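Local coordinates for protein cyclic nucleotide-gated potassium channel mll3241 (Mesorhizobium loti, PDB 4MUV) that forms a homotetrameric potassium channel of the membrane that opens on binding cAMP, this chain being its cytoplasmic cyclic nucleotide-binding domain in complex with cGMP, at residues 12-15 with 16-19; 121-124 with 125-129. The protein carries 3 engineered substitutions. One frame throughout, in Å; residues are numbered along the deposited sequence.

Interaction 1. Residues 12-15 with 16-19; sequences RNWQ and LVAA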
loop_
_atom_site.group_PDB
_atom_site.type_symbol
_atom_site.label_atom_id
_atom_site.label_comp_id
_atom_site.label_asym_id
_atom_site.label_seq_id
_atom_site.Cartn_x
_atom_site.Cartn_y
_atom_site.Cartn_z
ATOM N N ARG A 12 3.906 7.145 14.363
ATOM C CA ARG A 12 4.938 7.251 13.332
ATOM C C ARG A 12 4.391 7.813 12.019
ATOM O O ARG A 12 5.157 8.132 11.098
ATOM C CB ARG A 12 5.524 5.851 12.997
ATOM C CG ARG A 12 5.897 4.947 14.197
ATOM C CD ARG A 12 6.412 3.587 13.686
ATOM N NE ARG A 12 7.538 3.807 12.788
ATOM C CZ ARG A 12 8.047 2.945 11.896
ATOM N NH1 ARG A 12 7.506 1.740 11.685
ATOM N NH2 ARG A 12 9.108 3.316 11.179
ATOM N N ASN A 13 3.078 7.929 11.884
ATOM C CA ASN A 13 2.507 8.047 10.545
ATOM C C ASN A 13 2.877 9.321 9.820
ATOM O O ASN A 13 3.225 9.279 8.646
ATOM C CB ASN A 13 1.000 7.972 10.591
ATOM C CG ASN A 13 0.477 6.615 10.889
ATOM O OD1 ASN A 13 1.222 5.698 11.168
ATOM N ND2 ASN A 13 -0.839 6.481 10.856
ATOM N N TRP A 14 2.733 10.460 10.498
ATOM C CA TRP A 14 3.005 11.714 9.831
ATOM C C TRP A 14 4.471 11.796 9.396
ATOM O O TRP A 14 4.766 12.238 8.286
ATOM C CB TRP A 14 2.649 12.893 10.727
ATOM C CG TRP A 14 2.715 14.157 9.940
ATOM C CD1 TRP A 14 3.710 15.062 9.968
ATOM C CD2 TRP A 14 1.775 14.613 8.963
ATOM N NE1 TRP A 14 3.462 16.071 9.075
ATOM C CE2 TRP A 14 2.271 15.821 8.454
ATOM C CE3 TRP A 14 0.552 14.121 8.487
ATOM C CZ2 TRP A 14 1.621 16.539 7.488
ATOM C CZ3 TRP A 14 -0.122 14.854 7.518
ATOM C CH2 TRP A 14 0.427 16.063 7.032
ATOM N N GLN A 15 5.393 11.370 10.262
ATOM C CA GLN A 15 6.809 11.415 9.900
ATOM C C GLN A 15 7.063 10.616 8.630
ATOM O O GLN A 15 7.820 11.036 7.743
ATOM C CB GLN A 15 7.695 10.910 11.039
ATOM C CG GLN A 15 9.198 10.911 10.693
ATOM C CD GLN A 15 9.689 9.573 10.113
ATOM O OE1 GLN A 15 9.393 8.504 10.651
ATOM N NE2 GLN A 15 10.461 9.634 9.037
ATOM N N LEU A 16 6.419 9.448 8.543
ATOM C CA LEU A 16 6.636 8.533 7.435
ATOM C C LEU A 16 5.953 8.961 6.152
ATOM O O LEU A 16 6.400 8.589 5.062
ATOM C CB LEU A 16 6.141 7.143 7.816
ATOM C CG LEU A 16 6.951 6.415 8.871
ATOM C CD1 LEU A 16 6.237 5.149 9.337
ATOM C CD2 LEU A 16 8.318 6.047 8.302
ATOM N N VAL A 17 4.867 9.724 6.234
ATOM C CA VAL A 17 4.117 10.003 5.020
ATOM C C VAL A 17 4.869 10.916 4.057
ATOM O O VAL A 17 4.579 10.929 2.859
ATOM C CB VAL A 17 2.676 10.530 5.307
ATOM C CG1 VAL A 17 2.642 12.019 5.636
ATOM C CG2 VAL A 17 1.740 10.201 4.132
ATOM N N ALA A 18 5.858 11.663 4.550
ATOM C CA ALA A 18 6.669 12.502 3.665
ATOM C C ALA A 18 7.395 11.660 2.597
ATOM O O ALA A 18 7.787 12.181 1.571
ATOM C CB ALA A 18 7.679 13.303 4.481
ATOM N N ALA A 19 7.530 10.353 2.831
ATOM C CA ALA A 19 8.169 9.436 1.880
ATOM C C ALA A 19 7.214 8.870 0.806
ATOM O O ALA A 19 7.604 7.994 0.032
ATOM C CB ALA A 19 8.822 8.288 2.639
HETATM O O HOH W 1 9.410 10.088 5.629
#
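The short helix 13-17 belongs to the N-terminal helical part of the cyclic nucleotide-binding domain, and within it Leu16 packs one turn on against Arg12. Leu16 CD1 sits over the centre of the Arg12 guanidinium, 3.7 Å above the plane, so the apolar branch meets a flat face and not the N-H edge. The arginine chain reaches this place by a bend at chi3 (56°), which folds the guanidinium back over the leucine; CB of Arg12 also lies 3.8 Å from Leu16 CD1. The nitrogens of the group are bonded to other residues, NH2 in a salt bridge to Glu64 and NH1 in a weak bond to Thr42. Gln15 OE1 comes within 3.6 Å of Leu16 CD2, a van der Waals contact brought about by the turn in the glutamine chain at chi2.

Backbone bonds hold this turn. Leu16 N donates to Arg12 O at 3.1 Å, an i to i+4 helical bond, whereas Val17 N lies between an i-4 acceptor, Asn13 O at 3.0 Å, and an i-3 acceptor, Trp14 O at 3.2 Å. Both N-H...O angles, 131° and 136°, are well short of straight, and Trp14 O is met from above its carbonyl plane. As in related domains, the helices pack beside the antiparallel β-roll: Leu16 touches Ala40, Val63 and Leu107 of the strands, and Asn13 ND2 bonds to Leu38 O and Val35 O. On another side of the turn, Val17 CG1 lies 4.1 Å above the Trp14 ring, offset toward its rim, while the indole itself rests on Leu31, Val32 and Val35 of helix 28-37. A water donates to Gln15 O at 2.8 Å.

Interaction 2. Residues 121-124 with 125-129; sequences SPEI and AEIFR
This is a local contact along the first turns of helix 122-139, the C-terminal helix of the nucleotide-binding domain, opened by a serine N-cap. Ser121 closes helix 111-120 and starts the next one: its OG accepts a 3.1 Å bond from Ile124 N, and its carbonyl O takes Ala125 N at 2.9 Å. The i to i+4 ladder then runs on regularly through Glu126 N to Pro122 O, Ile127 N to Glu123 O and Phe128 N to Ile124 O, the last at 3.0 Å.

In the Glu126 conformer given, Arg129 grips the carboxylate side-on: NE meets Glu126 OE1 at 2.9 Å and NH2 meets Glu126 OE2 at 2.6 Å. Both oxygens lie nearly in the guanidinium plane, but each is approached from about 43° out of the carboxylate plane, so the two groups are not coplanar. In that conformer the paired bonds probably limit rotation of both ends.

On the buried side, Ile124 and Phe128 lie alongside each other, pointing the same way. The CG2 branch of Ile124, opposite the backbone N across the CA-CB bond, approaches Phe128 CE2 obliquely at 3.3 Å, which is close for two carbons. The ring also meets Phe82 edge-to-face and Phe114 with the planes at about 40°, and Leu117 of helix 111-120 touches both Ile124 and Phe128. The Phe128 side chain is about 4 Å from that of Glu85, a nucleotide-binding residue. Chemically, the Ser121 cap supplies an acceptor to Ile124 N, a first-turn N-H that lacks the usual i-4 helix carbonyl, while the same isoleucine's side chain packs on Phe128 one turn on.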
loop_
_atom_site.group_PDB
_atom_site.type_symbol
_atom_site.label_atom_id
_atom_site.label_comp_id
_atom_site.label_asym_id
_atom_site.label_seq_id
_atom_site.Cartn_x
_atom_site.Cartn_y
_atom_site.Cartn_z
ATOM N N SER A 121 -10.197 11.868 -4.651
ATOM C CA SER A 121 -9.135 12.300 -5.566
ATOM C C SER A 121 -9.131 11.538 -6.887
ATOM O O SER A 121 -8.560 10.448 -6.979
ATOM C CB SER A 121 -7.765 12.090 -4.926
ATOM O OG SER A 121 -6.717 12.363 -5.865
ATOM N N PRO A 122 -9.730 12.126 -7.932
ATOM C CA PRO A 122 -9.705 11.480 -9.253
ATOM C C PRO A 122 -8.308 11.211 -9.775
ATOM O O PRO A 122 -8.088 10.155 -10.395
ATOM C CB PRO A 122 -10.421 12.492 -10.160
ATOM C CG PRO A 122 -10.651 13.714 -9.341
ATOM C CD PRO A 122 -10.583 13.330 -7.918
ATOM N N GLU A 123 -7.375 12.116 -9.514
ATOM C CA GLU A 123 -6.000 11.943 -9.968
ATOM C C GLU A 123 -5.440 10.667 -9.369
ATOM O O GLU A 123 -4.812 9.873 -10.064
ATOM C CB GLU A 123 -5.109 13.135 -9.584
ATOM C CG GLU A 123 -3.644 12.939 -9.992
ATOM C CD GLU A 123 -2.772 14.162 -9.758
ATOM O OE1 GLU A 123 -3.272 15.162 -9.211
ATOM O OE2 GLU A 123 -1.577 14.114 -10.126
ATOM N N ILE A 124 -5.674 10.466 -8.081
ATOM C CA ILE A 124 -5.073 9.329 -7.414
ATOM C C ILE A 124 -5.780 8.037 -7.818
ATOM O O ILE A 124 -5.133 7.007 -8.041
ATOM C CB ILE A 124 -5.012 9.530 -5.881
ATOM C CG1 ILE A 124 -3.838 10.462 -5.527
ATOM C CG2 ILE A 124 -4.872 8.201 -5.148
ATOM C CD1 ILE A 124 -3.727 10.780 -4.069
ATOM N N ALA A 125 -7.106 8.087 -7.939
ATOM C CA ALA A 125 -7.855 6.912 -8.360
ATOM C C ALA A 125 -7.334 6.426 -9.702
ATOM O O ALA A 125 -7.193 5.218 -9.923
ATOM C CB ALA A 125 -9.308 7.232 -8.471
ATOM N N GLU A 126 -7.049 7.356 -10.610
ATOM C CA GLU A 126 -6.538 7.011 -11.933
ATOM C C GLU A 126 -5.131 6.433 -11.873
ATOM O O GLU A 126 -4.807 5.507 -12.618
ATOM C CB GLU A 126 -6.569 8.237 -12.858
ATOM C CG GLU A 126 -6.234 7.932 -14.326
ATOM C CD GLU A 126 -7.328 7.146 -15.038
ATOM O OE1 GLU A 126 -8.237 6.613 -14.366
ATOM O OE2 GLU A 126 -7.287 7.063 -16.282
ATOM N N ILE A 127 -4.291 6.986 -10.992
ATOM C CA ILE A 127 -2.952 6.416 -10.809
ATOM C C ILE A 127 -3.058 4.964 -10.348
ATOM O O ILE A 127 -2.344 4.099 -10.862
ATOM C CB ILE A 127 -2.097 7.236 -9.842
ATOM C CG1 ILE A 127 -1.702 8.543 -10.534
ATOM C CG2 ILE A 127 -0.848 6.464 -9.389
ATOM C CD1 ILE A 127 -1.234 9.622 -9.586
ATOM N N PHE A 128 -3.950 4.667 -9.408
ATOM C CA PHE A 128 -4.106 3.273 -8.960
ATOM C C PHE A 128 -4.603 2.388 -10.112
ATOM O O PHE A 128 -4.117 1.275 -10.311
ATOM C CB PHE A 128 -5.080 3.185 -7.784
ATOM C CG PHE A 128 -4.549 3.720 -6.474
ATOM C CD1 PHE A 128 -3.262 3.482 -6.062
ATOM C CD2 PHE A 128 -5.368 4.483 -5.662
ATOM C CE1 PHE A 128 -2.826 3.956 -4.854
ATOM C CE2 PHE A 128 -4.934 4.951 -4.454
ATOM C CZ PHE A 128 -3.654 4.696 -4.051
ATOM N N ARG A 129 -5.582 2.890 -10.861
ATOM C CA ARG A 129 -6.182 2.111 -11.936
ATOM C C ARG A 129 -5.109 1.799 -12.993
ATOM O O ARG A 129 -4.999 0.658 -13.470
ATOM C CB ARG A 129 -7.374 2.853 -12.565
ATOM C CG ARG A 129 -8.171 2.005 -13.590
ATOM C CD ARG A 129 -9.266 2.800 -14.303
ATOM N NE ARG A 129 -8.703 3.830 -15.173
ATOM C CZ ARG A 129 -8.188 3.609 -16.379
ATOM N NH1 ARG A 129 -8.163 2.391 -16.897
ATOM N NH2 ARG A 129 -7.693 4.623 -17.070
#

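In the fold
Interactions 1 and 2 each run along one helix, and neither joins distant segments, but they belong to opposite ends of the chain, with centres 21 Å apart and nearest atoms about 10 Å apart. Both are partly buried, each turning an apolar side inward. In 12-19 the inward side faces helix 28-37 and strands 39-43, 58-64 and 104-110, and a charged guanidinium lies over a leucine; in 121-129 an aromatic cluster with helix 111-120 and strand 58-64 takes that place, close to the nucleotide site. Strand 58-64 is thus touched by both. Their ion pairs differ too: interaction 1 reaches out to a strand, while interaction 2, in the conformer given, pairs residues of its own helix.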